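Local coordinates for mercuric reductase (Metallosphaera sedula, PDB 4YWO), which probably reduces mercuric ion to elemental mercury with NADPH, working as a homodimeric FAD-dependent disulfide oxidoreductase, at residues 361-375 / 386-398. Residues are numbered along the deposited sequence; the frame is centred on the assembly and turned at random. Where two conformers were deposited one is given.
Sequences ARAKEGEVEARVLPM and SRLGFVKMVTMNG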
# COMPACT_ATOMS: atom_id res chain seq x y z
N ALA A 361 16.97 -13.92 -13.28
CA ALA A 361 17.20 -13.01 -14.37
C ALA A 361 18.63 -13.26 -14.94
O ALA A 361 18.83 -13.22 -16.16
CB ALA A 361 17.06 -11.59 -13.91
N ARG A 362 19.58 -13.45 -14.05
CA ARG A 362 20.99 -13.64 -14.52
C ARG A 362 21.14 -14.94 -15.25
O ARG A 362 22.11 -15.08 -16.00
CB ARG A 362 21.96 -13.54 -13.34
CG ARG A 362 22.09 -12.09 -12.88
CD ARG A 362 23.26 -11.94 -11.89
NE ARG A 362 23.27 -10.59 -11.32
CZ ARG A 362 23.59 -9.47 -11.95
NH1 ARG A 362 24.00 -9.46 -13.19
NH2 ARG A 362 23.49 -8.35 -11.30
N ALA A 363 20.25 -15.89 -15.05
CA ALA A 363 20.29 -17.15 -15.80
C ALA A 363 19.77 -17.05 -17.22
O ALA A 363 19.89 -18.00 -17.98
CB ALA A 363 19.58 -18.24 -15.07
N LYS A 364 19.15 -15.93 -17.59
CA LYS A 364 18.66 -15.70 -18.94
C LYS A 364 19.60 -14.78 -19.70
O LYS A 364 20.48 -14.18 -19.12
CB LYS A 364 17.29 -15.02 -18.89
CG LYS A 364 16.28 -15.90 -18.22
CD LYS A 364 15.05 -15.10 -18.08
CE LYS A 364 13.99 -16.00 -17.54
NZ LYS A 364 12.71 -15.43 -18.03
N GLU A 365 19.43 -14.65 -21.01
CA GLU A 365 20.37 -13.80 -21.73
C GLU A 365 19.88 -12.36 -21.60
O GLU A 365 18.69 -12.12 -21.65
CB GLU A 365 20.46 -14.25 -23.18
CG GLU A 365 20.92 -15.69 -23.31
CD GLU A 365 21.22 -16.08 -24.75
OE1 GLU A 365 20.48 -15.62 -25.66
OE2 GLU A 365 22.20 -16.85 -24.94
N GLY A 366 20.78 -11.41 -21.41
CA GLY A 366 20.35 -10.04 -21.27
C GLY A 366 21.22 -9.34 -20.25
O GLY A 366 21.98 -9.95 -19.56
N GLU A 367 21.15 -8.03 -20.24
CA GLU A 367 21.95 -7.22 -19.34
C GLU A 367 21.14 -7.07 -18.02
O GLU A 367 20.08 -6.43 -18.05
CB GLU A 367 22.18 -5.83 -19.93
CG GLU A 367 23.11 -5.79 -21.17
CD GLU A 367 23.74 -4.42 -21.40
OE1 GLU A 367 24.55 -4.28 -22.35
OE2 GLU A 367 23.45 -3.47 -20.62
N VAL A 368 21.65 -7.64 -16.93
CA VAL A 368 20.87 -7.62 -15.64
C VAL A 368 21.49 -6.65 -14.67
O VAL A 368 22.70 -6.65 -14.52
CB VAL A 368 20.72 -9.02 -15.09
CG1 VAL A 368 20.08 -9.05 -13.68
CG2 VAL A 368 19.91 -9.88 -16.00
N GLU A 369 20.69 -5.77 -14.02
CA GLU A 369 21.13 -5.01 -12.89
C GLU A 369 20.19 -5.28 -11.69
O GLU A 369 19.01 -5.60 -11.88
CB GLU A 369 21.20 -3.54 -13.17
CG GLU A 369 22.11 -3.13 -14.34
CD GLU A 369 22.24 -1.61 -14.46
OE1 GLU A 369 21.68 -1.04 -15.45
OE2 GLU A 369 22.84 -0.97 -13.57
N ALA A 370 20.70 -5.11 -10.52
CA ALA A 370 19.88 -5.25 -9.32
C ALA A 370 20.34 -4.29 -8.25
O ALA A 370 21.57 -4.01 -8.13
CB ALA A 370 19.91 -6.66 -8.81
N ARG A 371 19.44 -3.81 -7.38
CA ARG A 371 19.81 -2.98 -6.27
C ARG A 371 18.94 -3.39 -5.10
O ARG A 371 17.75 -3.79 -5.25
CB ARG A 371 19.65 -1.49 -6.53
CG ARG A 371 20.44 -0.86 -7.65
CD ARG A 371 21.92 -0.80 -7.23
NE ARG A 371 22.74 -0.18 -8.30
CZ ARG A 371 23.19 -0.79 -9.37
NH1 ARG A 371 23.08 -2.06 -9.58
NH2 ARG A 371 23.91 -0.10 -10.27
N VAL A 372 19.49 -3.18 -3.92
CA VAL A 372 18.77 -3.41 -2.66
C VAL A 372 18.86 -2.18 -1.79
O VAL A 372 19.96 -1.65 -1.54
CB VAL A 372 19.36 -4.59 -1.85
CG1 VAL A 372 18.64 -4.74 -0.49
CG2 VAL A 372 19.36 -5.89 -2.62
N LEU A 373 17.72 -1.65 -1.40
CA LEU A 373 17.54 -0.50 -0.52
C LEU A 373 17.13 -1.03 0.88
O LEU A 373 16.12 -1.76 1.02
CB LEU A 373 16.38 0.34 -1.01
CG LEU A 373 16.07 1.63 -0.23
CD1 LEU A 373 16.97 2.74 -0.65
CD2 LEU A 373 14.58 2.02 -0.43
N PRO A 374 17.83 -0.68 1.98
CA PRO A 374 17.35 -1.05 3.30
C PRO A 374 16.10 -0.31 3.71
O PRO A 374 16.04 0.93 3.48
CB PRO A 374 18.47 -0.60 4.25
CG PRO A 374 19.35 0.22 3.46
CD PRO A 374 19.09 0.12 2.02
N MET A 375 15.17 -0.98 4.39
CA MET A 375 14.03 -0.28 4.86
C MET A 375 14.33 0.79 5.93
O MET A 375 13.62 1.76 6.06
CB MET A 375 13.11 -1.37 5.44
CG MET A 375 11.74 -1.05 5.71
SD MET A 375 10.73 -0.28 4.39
CE MET A 375 10.52 -1.39 3.11
N SER A 386 9.31 0.67 12.06
CA SER A 386 9.31 -0.62 11.33
C SER A 386 10.47 -0.67 10.38
O SER A 386 10.36 -0.72 9.16
CB SER A 386 7.95 -0.82 10.65
OG SER A 386 7.90 -2.19 10.21
N ARG A 387 11.67 -0.60 10.96
CA ARG A 387 12.85 -0.42 10.15
C ARG A 387 13.42 -1.74 9.58
O ARG A 387 14.23 -1.64 8.66
CB ARG A 387 13.98 0.25 10.98
CG ARG A 387 13.62 1.67 11.38
CD ARG A 387 14.74 2.17 12.25
NE ARG A 387 14.78 3.58 12.43
CZ ARG A 387 14.08 4.32 13.26
NH1 ARG A 387 13.02 3.81 13.98
NH2 ARG A 387 14.42 5.65 13.32
N LEU A 388 13.00 -2.92 10.05
CA LEU A 388 13.47 -4.17 9.52
C LEU A 388 12.98 -4.35 8.07
O LEU A 388 11.81 -4.02 7.77
CB LEU A 388 12.99 -5.31 10.38
CG LEU A 388 13.48 -6.69 9.93
CD1 LEU A 388 13.72 -7.67 11.07
CD2 LEU A 388 12.57 -7.31 8.90
N GLY A 389 13.88 -4.73 7.19
CA GLY A 389 13.49 -5.09 5.84
C GLY A 389 14.28 -4.46 4.77
O GLY A 389 15.31 -3.82 4.99
N PHE A 390 13.79 -4.60 3.56
CA PHE A 390 14.43 -4.15 2.38
C PHE A 390 13.53 -4.10 1.18
O PHE A 390 12.44 -4.69 1.19
CB PHE A 390 15.67 -5.05 2.02
CG PHE A 390 15.27 -6.43 1.56
CD1 PHE A 390 14.93 -6.69 0.23
CD2 PHE A 390 14.97 -7.42 2.49
CE1 PHE A 390 14.44 -7.95 -0.15
CE2 PHE A 390 14.51 -8.67 2.11
CZ PHE A 390 14.21 -8.94 0.81
N VAL A 391 13.99 -3.44 0.14
CA VAL A 391 13.33 -3.50 -1.19
C VAL A 391 14.43 -3.84 -2.21
O VAL A 391 15.47 -3.16 -2.26
CB VAL A 391 12.56 -2.22 -1.57
CG1 VAL A 391 11.88 -2.42 -2.87
CG2 VAL A 391 11.56 -1.97 -0.52
N LYS A 392 14.20 -4.89 -2.99
CA LYS A 392 15.17 -5.30 -4.04
C LYS A 392 14.49 -5.21 -5.39
O LYS A 392 13.35 -5.67 -5.56
CB LYS A 392 15.60 -6.72 -3.83
CG LYS A 392 16.68 -7.24 -4.75
CD LYS A 392 17.17 -8.60 -4.20
CE LYS A 392 18.39 -9.03 -4.92
NZ LYS A 392 18.90 -10.34 -4.35
N MET A 393 15.17 -4.62 -6.34
CA MET A 393 14.66 -4.40 -7.70
C MET A 393 15.60 -4.99 -8.71
O MET A 393 16.84 -4.85 -8.52
CB MET A 393 14.38 -2.92 -7.94
CG MET A 393 13.78 -2.53 -9.32
SD MET A 393 13.37 -0.80 -9.45
CE MET A 393 11.84 -0.79 -8.54
N VAL A 394 15.08 -5.71 -9.67
CA VAL A 394 15.86 -6.38 -10.68
C VAL A 394 15.45 -5.91 -12.06
O VAL A 394 14.25 -5.83 -12.35
CB VAL A 394 15.67 -7.88 -10.62
CG1 VAL A 394 16.50 -8.62 -11.65
CG2 VAL A 394 15.85 -8.49 -9.23
N THR A 395 16.43 -5.50 -12.91
CA THR A 395 16.06 -5.02 -14.27
C THR A 395 16.75 -5.92 -15.28
O THR A 395 17.79 -6.49 -15.00
CB THR A 395 16.44 -3.56 -14.59
OG1 THR A 395 17.91 -3.44 -14.52
CG2 THR A 395 15.80 -2.58 -13.58
N MET A 396 16.14 -6.09 -16.47
CA MET A 396 16.74 -6.91 -17.55
C MET A 396 16.57 -6.02 -18.78
O MET A 396 15.46 -5.60 -19.10
CB MET A 396 16.00 -8.23 -17.63
CG MET A 396 15.98 -8.87 -19.04
SD MET A 396 17.61 -9.57 -19.10
CE MET A 396 17.02 -11.14 -18.37
N ASN A 397 17.69 -5.67 -19.40
CA ASN A 397 17.70 -4.74 -20.53
C ASN A 397 17.01 -3.42 -20.26
O ASN A 397 16.33 -2.84 -21.12
CB ASN A 397 17.18 -5.48 -21.77
CG ASN A 397 18.21 -6.46 -22.22
OD1 ASN A 397 19.38 -6.15 -22.04
ND2 ASN A 397 17.82 -7.68 -22.63
N GLY A 398 17.14 -2.96 -19.03
CA GLY A 398 16.68 -1.72 -18.58
C GLY A 398 15.19 -1.71 -18.17
O GLY A 398 14.73 -0.71 -17.75
O HOH W 1 19.07 -3.92 -16.90
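The side chains of N397 and E367 cross at about a right angle, their amide and carboxylate planes 49° apart; in the conformer given, N397 OD1 accepts the E367 N-H from above the carbonyl plane, 3.1 Å from E367 N. N397 N returns a bond to E367 O, which also accepts from a water bridging T395 OG1 and G398 N. The F390 ring meets V372 CG1 obliquely, whereas the R362 guanidinium carries V368 CG1 over the centre of one face, 3.9 Å above its plane. Paired backbone bonds continue at E369-T395, R371-M393 and L373-V391. In the non-hydrogen-bonded pair between the last two, V372 CG2 packs obliquely across the extended aliphatic chain of K392, 3.7 Å from K392 CG, while K392 NZ reaches E214 and E216. Bent at chi2 (78°) and chi3, M396 lies against the loop after helix 358-362, its SD 3.5 Å from G366 CA and its CE near A361 O. M375 N donates to G389 O, and M375 CE packs on V391 CG2. L373, V391 and M393 face helix 442-449; V372 and F390 face helix 215-227. This antiparallel pair belongs to the five-stranded sheet of the family's dimerisation domain, 368-374 being one of two edge strands within the chain.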